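PDB 1Y8C: S-adenosylmethionine-dependent methyltransferase from Clostridium acetobutylicum, which probably transfers a methyl group from S-adenosylmethionine to an acceptor substrate. Local coordinates for residues 26-31 against 53-58; 77-82 against 86-91. One frame throughout, in Å; residues are numbered along the deposited sequence.

Contact 1 of 2, residues 26-31 against 53-58; sequences FIIEKC and ENLCPK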
ATOM      1  N   PHE A  26       6.300  -9.720   9.001  1.00 55.95           N
ATOM      2  CA  PHE A  26       7.544  -9.000   8.786  1.00 55.82           C
ATOM      3  C   PHE A  26       7.468  -7.652   9.495  1.00 56.82           C
ATOM      4  O   PHE A  26       8.435  -7.221  10.125  1.00 57.89           O
ATOM      5  CB  PHE A  26       7.799  -8.746   7.301  1.00 51.86           C
ATOM      6  CG  PHE A  26       9.028  -7.905   7.041  1.00 50.14           C
ATOM      7  CD1 PHE A  26      10.301  -8.459   7.130  1.00 50.94           C
ATOM      8  CD2 PHE A  26       8.911  -6.563   6.707  1.00 51.08           C
ATOM      9  CE1 PHE A  26      11.445  -7.691   6.897  1.00 49.44           C
ATOM     10  CE2 PHE A  26      10.048  -5.776   6.472  1.00 51.36           C
ATOM     11  CZ  PHE A  26      11.317  -6.347   6.562  1.00 51.07           C
ATOM     12  N   ILE A  27       6.319  -6.988   9.390  1.00 55.84           N
ATOM     13  CA  ILE A  27       6.165  -5.683  10.006  1.00 55.72           C
ATOM     14  C   ILE A  27       6.220  -5.767  11.518  1.00 57.08           C
ATOM     15  O   ILE A  27       6.893  -4.965  12.164  1.00 56.47           O
ATOM     16  CB  ILE A  27       4.850  -5.014   9.597  1.00 55.97           C
ATOM     17  CG1 ILE A  27       4.808  -4.834   8.077  1.00 55.38           C
ATOM     18  CG2 ILE A  27       4.739  -3.653  10.265  1.00 55.27           C
ATOM     19  CD1 ILE A  27       3.433  -4.510   7.540  1.00 52.06           C
ATOM     20  N   ILE A  28       5.510  -6.731  12.089  1.00 58.22           N
ATOM     21  CA  ILE A  28       5.519  -6.890  13.533  1.00 59.51           C
ATOM     22  C   ILE A  28       6.957  -7.133  13.991  1.00 60.93           C
ATOM     23  O   ILE A  28       7.430  -6.535  14.959  1.00 58.38           O
ATOM     24  CB  ILE A  28       4.662  -8.090  13.977  1.00 59.48           C
ATOM     25  CG1 ILE A  28       3.213  -7.882  13.570  1.00 57.52           C
ATOM     26  CG2 ILE A  28       4.752  -8.246  15.491  1.00 58.02           C
ATOM     27  CD1 ILE A  28       2.587  -6.679  14.243  1.00 62.49           C
ATOM     28  N   GLU A  29       7.643  -8.015  13.272  1.00 63.07           N
ATOM     29  CA  GLU A  29       9.019  -8.373  13.579  1.00 66.05           C
ATOM     30  C   GLU A  29       9.903  -7.134  13.662  1.00 64.92           C
ATOM     31  O   GLU A  29      10.680  -6.952  14.606  1.00 64.52           O
ATOM     32  CB  GLU A  29       9.546  -9.328  12.506  1.00 70.76           C
ATOM     33  CG  GLU A  29      10.979  -9.805  12.696  1.00 78.59           C
ATOM     34  CD  GLU A  29      11.525 -10.507  11.451  1.00 84.53           C
ATOM     35  OE1 GLU A  29      12.693 -10.983  11.489  1.00 86.30           O
ATOM     36  OE2 GLU A  29      10.786 -10.579  10.431  1.00 85.14           O
ATOM     37  N   LYS A  30       9.780  -6.280  12.661  1.00 64.17           N
ATOM     38  CA  LYS A  30      10.557  -5.057  12.622  1.00 63.57           C
ATOM     39  C   LYS A  30      10.155  -4.106  13.749  1.00 62.09           C
ATOM     40  O   LYS A  30      10.986  -3.371  14.279  1.00 59.80           O
ATOM     41  CB  LYS A  30      10.412  -4.418  11.239  1.00 63.59           C
ATOM     42  CG  LYS A  30      11.226  -5.174  10.195  1.00 64.45           C
ATOM     43  CD  LYS A  30      12.714  -4.960  10.466  1.00 67.02           C
ATOM     44  CE  LYS A  30      13.611  -5.949   9.730  1.00 68.07           C
ATOM     45  NZ  LYS A  30      13.516  -7.324  10.309  1.00 69.83           N
ATOM     46  N   CYS A  31       8.886  -4.145  14.132  1.00 62.06           N
ATOM     47  CA  CYS A  31       8.397  -3.304  15.221  1.00 64.01           C
ATOM     48  C   CYS A  31       9.068  -3.715  16.518  1.00 63.80           C
ATOM     49  O   CYS A  31       9.480  -2.866  17.312  1.00 65.10           O
ATOM     50  CB  CYS A  31       6.890  -3.454  15.374  1.00 64.19           C
ATOM     51  SG  CYS A  31       5.969  -2.652  14.067  1.00 67.13           S
ATOM     52  N   GLU A  53      -6.484  -5.915   9.260  1.00 61.59           N
ATOM     53  CA  GLU A  53      -7.019  -6.971  10.116  1.00 62.10           C
ATOM     54  C   GLU A  53      -5.916  -7.829  10.737  1.00 62.16           C
ATOM     55  O   GLU A  53      -6.146  -8.507  11.727  1.00 63.17           O
ATOM     56  CB  GLU A  53      -7.982  -7.865   9.335  1.00 63.27           C
ATOM     57  CG  GLU A  53      -7.316  -8.639   8.222  1.00 66.33           C
ATOM     58  CD  GLU A  53      -8.256  -9.575   7.494  1.00 68.78           C
ATOM     59  OE1 GLU A  53      -7.888 -10.020   6.383  1.00 72.72           O
ATOM     60  OE2 GLU A  53      -9.351  -9.880   8.020  1.00 68.32           O
ATOM     61  N   ASN A  54      -4.721  -7.802  10.165  1.00 61.16           N
ATOM     62  CA  ASN A  54      -3.624  -8.584  10.713  1.00 61.40           C
ATOM     63  C   ASN A  54      -2.860  -7.835  11.803  1.00 62.19           C
ATOM     64  O   ASN A  54      -2.448  -8.432  12.795  1.00 62.98           O
ATOM     65  CB  ASN A  54      -2.649  -8.982   9.600  1.00 60.63           C
ATOM     66  CG  ASN A  54      -3.190 -10.088   8.722  1.00 61.32           C
ATOM     67  OD1 ASN A  54      -4.401 -10.285   8.635  1.00 63.78           O
ATOM     68  ND2 ASN A  54      -2.295 -10.814   8.055  1.00 59.45           N
ATOM     69  N   LEU A  55      -2.678  -6.528  11.618  1.00 62.47           N
ATOM     70  CA  LEU A  55      -1.923  -5.692  12.554  1.00 60.44           C
ATOM     71  C   LEU A  55      -2.782  -5.020  13.619  1.00 61.29           C
ATOM     72  O   LEU A  55      -2.326  -4.780  14.736  1.00 61.12           O
ATOM     73  CB  LEU A  55      -1.165  -4.618  11.771  1.00 58.46           C
ATOM     74  CG  LEU A  55      -0.160  -5.103  10.735  1.00 55.63           C
ATOM     75  CD1 LEU A  55       0.138  -4.001   9.749  1.00 54.01           C
ATOM     76  CD2 LEU A  55       1.102  -5.564  11.437  1.00 56.36           C
ATOM     77  N   CYS A  56      -4.021  -4.710  13.265  1.00 63.93           N
ATOM     78  CA  CYS A  56      -4.942  -4.064  14.187  1.00 66.79           C
ATOM     79  C   CYS A  56      -5.053  -4.760  15.557  1.00 66.42           C
ATOM     80  O   CYS A  56      -5.034  -4.095  16.597  1.00 67.57           O
ATOM     81  CB  CYS A  56      -6.324  -3.962  13.543  1.00 68.61           C
ATOM     82  SG  CYS A  56      -7.604  -3.508  14.702  1.00 80.36           S
ATOM     83  N   PRO A  57      -5.181  -6.102  15.579  1.00 66.59           N
ATOM     84  CA  PRO A  57      -5.291  -6.820  16.858  1.00 66.54           C
ATOM     85  C   PRO A  57      -4.051  -6.766  17.748  1.00 66.29           C
ATOM     86  O   PRO A  57      -4.105  -7.115  18.929  1.00 65.82           O
ATOM     87  CB  PRO A  57      -5.624  -8.244  16.428  1.00 64.65           C
ATOM     88  CG  PRO A  57      -4.987  -8.348  15.088  1.00 66.33           C
ATOM     89  CD  PRO A  57      -5.355  -7.035  14.453  1.00 65.43           C
ATOM     90  N   LYS A  58      -2.930  -6.328  17.191  1.00 66.47           N
ATOM     91  CA  LYS A  58      -1.710  -6.244  17.977  1.00 64.84           C
ATOM     92  C   LYS A  58      -1.583  -4.904  18.703  1.00 64.45           C
ATOM     93  O   LYS A  58      -0.703  -4.736  19.540  1.00 63.14           O
ATOM     94  CB  LYS A  58      -0.506  -6.478  17.070  1.00 65.91           C
ATOM     95  CG  LYS A  58      -0.484  -7.862  16.437  1.00 67.82           C
ATOM     96  CD  LYS A  58      -0.451  -8.946  17.503  1.00 69.75           C
ATOM     97  CE  LYS A  58      -0.085 -10.311  16.927  1.00 71.43           C
ATOM     98  NZ  LYS A  58      -1.084 -10.798  15.933  1.00 72.72           N
TER

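Contact 2 of 2, residues 77-82 against 86-91; sequences NKFRSQ and PRLACQ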
ATOM      1  N   ASN A  77     -17.099  -3.578   7.442  1.00 67.41           N
ATOM      2  CA  ASN A  77     -17.876  -4.790   7.647  1.00 69.78           C
ATOM      3  C   ASN A  77     -16.969  -5.919   8.111  1.00 70.49           C
ATOM      4  O   ASN A  77     -17.333  -6.709   8.989  1.00 71.21           O
ATOM      5  CB  ASN A  77     -18.586  -5.175   6.362  1.00 71.12           C
ATOM      6  CG  ASN A  77     -19.516  -4.089   5.885  1.00 73.86           C
ATOM      7  OD1 ASN A  77     -20.294  -3.535   6.671  1.00 74.82           O
ATOM      8  ND2 ASN A  77     -19.444  -3.769   4.595  1.00 74.72           N
ATOM      9  N   LYS A  78     -15.783  -5.982   7.521  1.00 68.92           N
ATOM     10  CA  LYS A  78     -14.805  -6.990   7.879  1.00 66.82           C
ATOM     11  C   LYS A  78     -14.389  -6.787   9.330  1.00 67.80           C
ATOM     12  O   LYS A  78     -14.497  -7.694  10.148  1.00 68.79           O
ATOM     13  CB  LYS A  78     -13.598  -6.871   6.954  1.00 65.94           C
ATOM     14  CG  LYS A  78     -12.430  -7.771   7.309  1.00 66.19           C
ATOM     15  CD  LYS A  78     -11.328  -7.653   6.266  1.00 63.48           C
ATOM     16  CE  LYS A  78     -11.848  -7.986   4.882  1.00 61.84           C
ATOM     17  NZ  LYS A  78     -10.758  -7.834   3.897  1.00 63.88           N
ATOM     18  N   PHE A  79     -13.918  -5.593   9.657  1.00 67.81           N
ATOM     19  CA  PHE A  79     -13.504  -5.317  11.023  1.00 69.97           C
ATOM     20  C   PHE A  79     -14.596  -5.705  12.016  1.00 70.82           C
ATOM     21  O   PHE A  79     -14.326  -6.340  13.030  1.00 71.39           O
ATOM     22  CB  PHE A  79     -13.153  -3.840  11.171  1.00 66.81           C
ATOM     23  CG  PHE A  79     -12.014  -3.405  10.297  1.00 67.75           C
ATOM     24  CD1 PHE A  79     -11.900  -2.078   9.896  1.00 66.64           C
ATOM     25  CD2 PHE A  79     -11.038  -4.317   9.893  1.00 66.28           C
ATOM     26  CE1 PHE A  79     -10.835  -1.659   9.112  1.00 64.59           C
ATOM     27  CE2 PHE A  79      -9.970  -3.909   9.108  1.00 65.13           C
ATOM     28  CZ  PHE A  79      -9.866  -2.578   8.717  1.00 66.02           C
ATOM     29  N   ARG A  80     -15.832  -5.331  11.713  1.00 73.28           N
ATOM     30  CA  ARG A  80     -16.952  -5.640  12.586  1.00 74.54           C
ATOM     31  C   ARG A  80     -17.169  -7.134  12.798  1.00 74.76           C
ATOM     32  O   ARG A  80     -17.361  -7.579  13.926  1.00 74.35           O
ATOM     33  CB  ARG A  80     -18.229  -5.002  12.036  1.00 76.55           C
ATOM     34  CG  ARG A  80     -18.350  -3.524  12.355  1.00 78.63           C
ATOM     35  CD  ARG A  80     -19.466  -2.863  11.557  1.00 79.97           C
ATOM     36  NE  ARG A  80     -19.748  -1.520  12.056  1.00 82.74           N
ATOM     37  CZ  ARG A  80     -20.504  -0.624  11.424  1.00 83.64           C
ATOM     38  NH1 ARG A  80     -21.057  -0.925  10.253  1.00 82.90           N
ATOM     39  NH2 ARG A  80     -20.711   0.573  11.970  1.00 82.78           N
ATOM     40  N   SER A  81     -17.136  -7.911  11.723  1.00 74.57           N
ATOM     41  CA  SER A  81     -17.345  -9.347  11.843  1.00 75.87           C
ATOM     42  C   SER A  81     -16.220 -10.017  12.626  1.00 77.09           C
ATOM     43  O   SER A  81     -16.323 -11.187  12.995  1.00 77.86           O
ATOM     44  CB  SER A  81     -17.455  -9.989  10.463  1.00 75.89           C
ATOM     45  OG  SER A  81     -16.187 -10.107   9.857  1.00 76.64           O
ATOM     46  N   GLN A  82     -15.145  -9.276  12.877  1.00 78.53           N
ATOM     47  CA  GLN A  82     -14.007  -9.799  13.628  1.00 78.27           C
ATOM     48  C   GLN A  82     -13.888  -9.143  15.001  1.00 77.97           C
ATOM     49  O   GLN A  82     -12.849  -9.247  15.653  1.00 78.51           O
ATOM     50  CB  GLN A  82     -12.712  -9.560  12.864  1.00 80.10           C
ATOM     51  CG  GLN A  82     -12.550 -10.386  11.607  1.00 83.43           C
ATOM     52  CD  GLN A  82     -11.216 -10.115  10.933  1.00 85.20           C
ATOM     53  OE1 GLN A  82     -10.973  -9.010  10.448  1.00 86.45           O
ATOM     54  NE2 GLN A  82     -10.340 -11.119  10.912  1.00 85.60           N
ATOM     55  N   PRO A  86     -11.541  -0.406  14.734  1.00 67.52           N
ATOM     56  CA  PRO A  86     -10.588   0.669  14.425  1.00 66.38           C
ATOM     57  C   PRO A  86     -11.323   1.925  13.909  1.00 64.85           C
ATOM     58  O   PRO A  86     -12.368   1.816  13.265  1.00 63.01           O
ATOM     59  CB  PRO A  86      -9.688   0.035  13.357  1.00 65.62           C
ATOM     60  CG  PRO A  86     -10.612  -0.909  12.660  1.00 64.15           C
ATOM     61  CD  PRO A  86     -11.372  -1.538  13.804  1.00 65.92           C
ATOM     62  N   ARG A  87     -10.785   3.108  14.202  1.00 63.77           N
ATOM     63  CA  ARG A  87     -11.406   4.351  13.748  1.00 63.53           C
ATOM     64  C   ARG A  87     -11.160   4.523  12.255  1.00 62.99           C
ATOM     65  O   ARG A  87     -10.021   4.411  11.795  1.00 63.99           O
ATOM     66  CB  ARG A  87     -10.819   5.562  14.468  1.00 65.85           C
ATOM     67  CG  ARG A  87     -10.893   5.523  15.985  1.00 70.74           C
ATOM     68  CD  ARG A  87     -12.319   5.413  16.492  1.00 72.96           C
ATOM     69  NE  ARG A  87     -12.413   5.838  17.887  1.00 75.19           N
ATOM     70  CZ  ARG A  87     -12.686   7.080  18.274  1.00 76.22           C
ATOM     71  NH1 ARG A  87     -12.901   8.034  17.371  1.00 75.56           N
ATOM     72  NH2 ARG A  87     -12.736   7.369  19.567  1.00 75.92           N
ATOM     73  N   LEU A  88     -12.210   4.811  11.494  1.00 59.87           N
ATOM     74  CA  LEU A  88     -12.052   4.981  10.053  1.00 58.98           C
ATOM     75  C   LEU A  88     -12.162   6.448   9.602  1.00 58.64           C
ATOM     76  O   LEU A  88     -12.777   7.281  10.270  1.00 59.07           O
ATOM     77  CB  LEU A  88     -13.097   4.125   9.335  1.00 58.76           C
ATOM     78  CG  LEU A  88     -13.163   2.640   9.721  1.00 58.75           C
ATOM     79  CD1 LEU A  88     -14.292   1.964   8.974  1.00 59.61           C
ATOM     80  CD2 LEU A  88     -11.846   1.961   9.408  1.00 57.72           C
ATOM     81  N   ALA A  89     -11.548   6.769   8.473  1.00 57.84           N
ATOM     82  CA  ALA A  89     -11.617   8.128   7.946  1.00 58.20           C
ATOM     83  C   ALA A  89     -11.282   8.153   6.459  1.00 58.38           C
ATOM     84  O   ALA A  89     -10.267   7.606   6.029  1.00 58.30           O
ATOM     85  CB  ALA A  89     -10.679   9.058   8.719  1.00 58.00           C
ATOM     86  N   CYS A  90     -12.156   8.784   5.680  1.00 58.51           N
ATOM     87  CA  CYS A  90     -11.969   8.890   4.245  1.00 57.82           C
ATOM     88  C   CYS A  90     -11.219  10.184   3.974  1.00 58.19           C
ATOM     89  O   CYS A  90     -11.767  11.269   4.153  1.00 59.60           O
ATOM     90  CB  CYS A  90     -13.326   8.910   3.543  1.00 56.32           C
ATOM     91  SG  CYS A  90     -13.241   8.594   1.764  1.00 59.76           S
ATOM     92  N   GLN A  91      -9.959  10.071   3.560  1.00 59.44           N
ATOM     93  CA  GLN A  91      -9.128  11.240   3.279  1.00 60.03           C
ATOM     94  C   GLN A  91      -8.059  10.930   2.262  1.00 61.78           C
ATOM     95  O   GLN A  91      -7.707   9.771   2.049  1.00 59.89           O
ATOM     96  CB  GLN A  91      -8.426  11.723   4.546  1.00 58.13           C
ATOM     97  CG  GLN A  91      -9.348  12.262   5.592  1.00 57.62           C
ATOM     98  CD  GLN A  91      -8.616  12.672   6.842  1.00 58.20           C
ATOM     99  OE1 GLN A  91      -7.394  12.817   6.848  1.00 57.14           O
ATOM    100  NE2 GLN A  91      -9.363  12.881   7.911  1.00 60.27           N
TER

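Contact 1 of 2, residues 26-31 against 53-58
The backbone O of Ile27 takes the N-H of Cys31 at 2.9 Å, a helical i to i+4 bond within the turn that carries Ile27 and Ile28 toward Leu55. Across the contact the meeting is wholly apolar, and Leu55 serves both isoleucines with a different methyl for each. Leu55 CD2 lies 3.4 Å from Ile28 CD1, a close approach in which the two side chains slide past each other in opposite directions. Leu55 CD1 reaches Ile27 CD1 at 4.0 Å, and this pair crosses at about a right angle. In Ile28, CG1 stands anti to the carbonyl carbon (chi1 -62°), and the bend at chi2 (-63°) brings CD1 against both Leu55 and Lys58. The aliphatic part of Lys58 closes the more exposed margin, Lys58 CG 4.0 Å from Ile28 CD1, while Lys58 N bonds back to Leu55 O at 3.0 Å in the 3-10 turn. Deeper in, Ile27 also rests on Leu104 of strand 104-107, and Asn54 ND2 bonds to Ser24 OG one turn earlier on helix 20-32. The short helix 52-55, following the glycine-rich loop after strand 40-44, is the first crossover helix of a Rossmann-like methyltransferase fold, and here it packs on helix 20-32.

Contact 2 of 2, residues 77-82 against 86-91
Phe79 overlaps the ring of Pro86 with the CD1-CE1 side of its phenyl group. Pro86 CG approaches obliquely, 3.3 Å from Phe79 CD1 and 3.6 Å from Phe79 CE1, so that one proline carbon touches two neighbouring ring atoms. Nearer the helix backbone, Pro86 CD meets Phe79 CB at 3.9 Å, and the proline therefore follows the aromatic side chain from its root to the ring. Leu88, two residues farther on, comes at the ring's edge: Leu88 CD2 lies near the plane, 3.8 Å from Phe79 CE1. Pro86 and Leu88 thus touch the same ring from different directions, with CE1 in contact with both. The first torsion of Phe79 (chi1 -61°) sets CG anti to the carbonyl carbon, which lets the ring reach out from the helix toward Pro86. Near the C-terminal end of that helix Ser81 OG donates to Lys78 O at 3.0 Å, in the carbonyl plane and on a lone pair, adding a side-chain bond to a carbonyl that Gln82 N reaches only weakly. Phe79 further touches Thr52 of helix 52-55 and Leu84 of the connecting loop, while Pro86 and Leu88 lean on Thr62 and Ala64. The contact packs the C-terminal part of helix 69-81 on strand 87-89 within the beta-alpha-beta crossover that starts from strand 61-65, its neighbour at the outer edge of the sheet.

How the contacts relate
From the N terminus the chain runs through helix 20-32, forms strand 40-44 and returns in helix 52-55, where contact 1 closes a loop of 21 residues. Strand 61-65 and helix 69-81 follow, and contact 2 then closes a much tighter turn, with three residues between its segments. The two are in series, neither nested nor crossed, and their centres lie about 17 Å apart. They nevertheless meet at Glu53, whose backbone N packs against the ring of Phe79 and whose carboxylate packs against the side chain of Lys78. Helix 52-55 thus stands between helix 20-32 and helix 69-81, and together the contacts tie helix 20-32, through helix 52-55 and helix 69-81, to the edge strand 87-89.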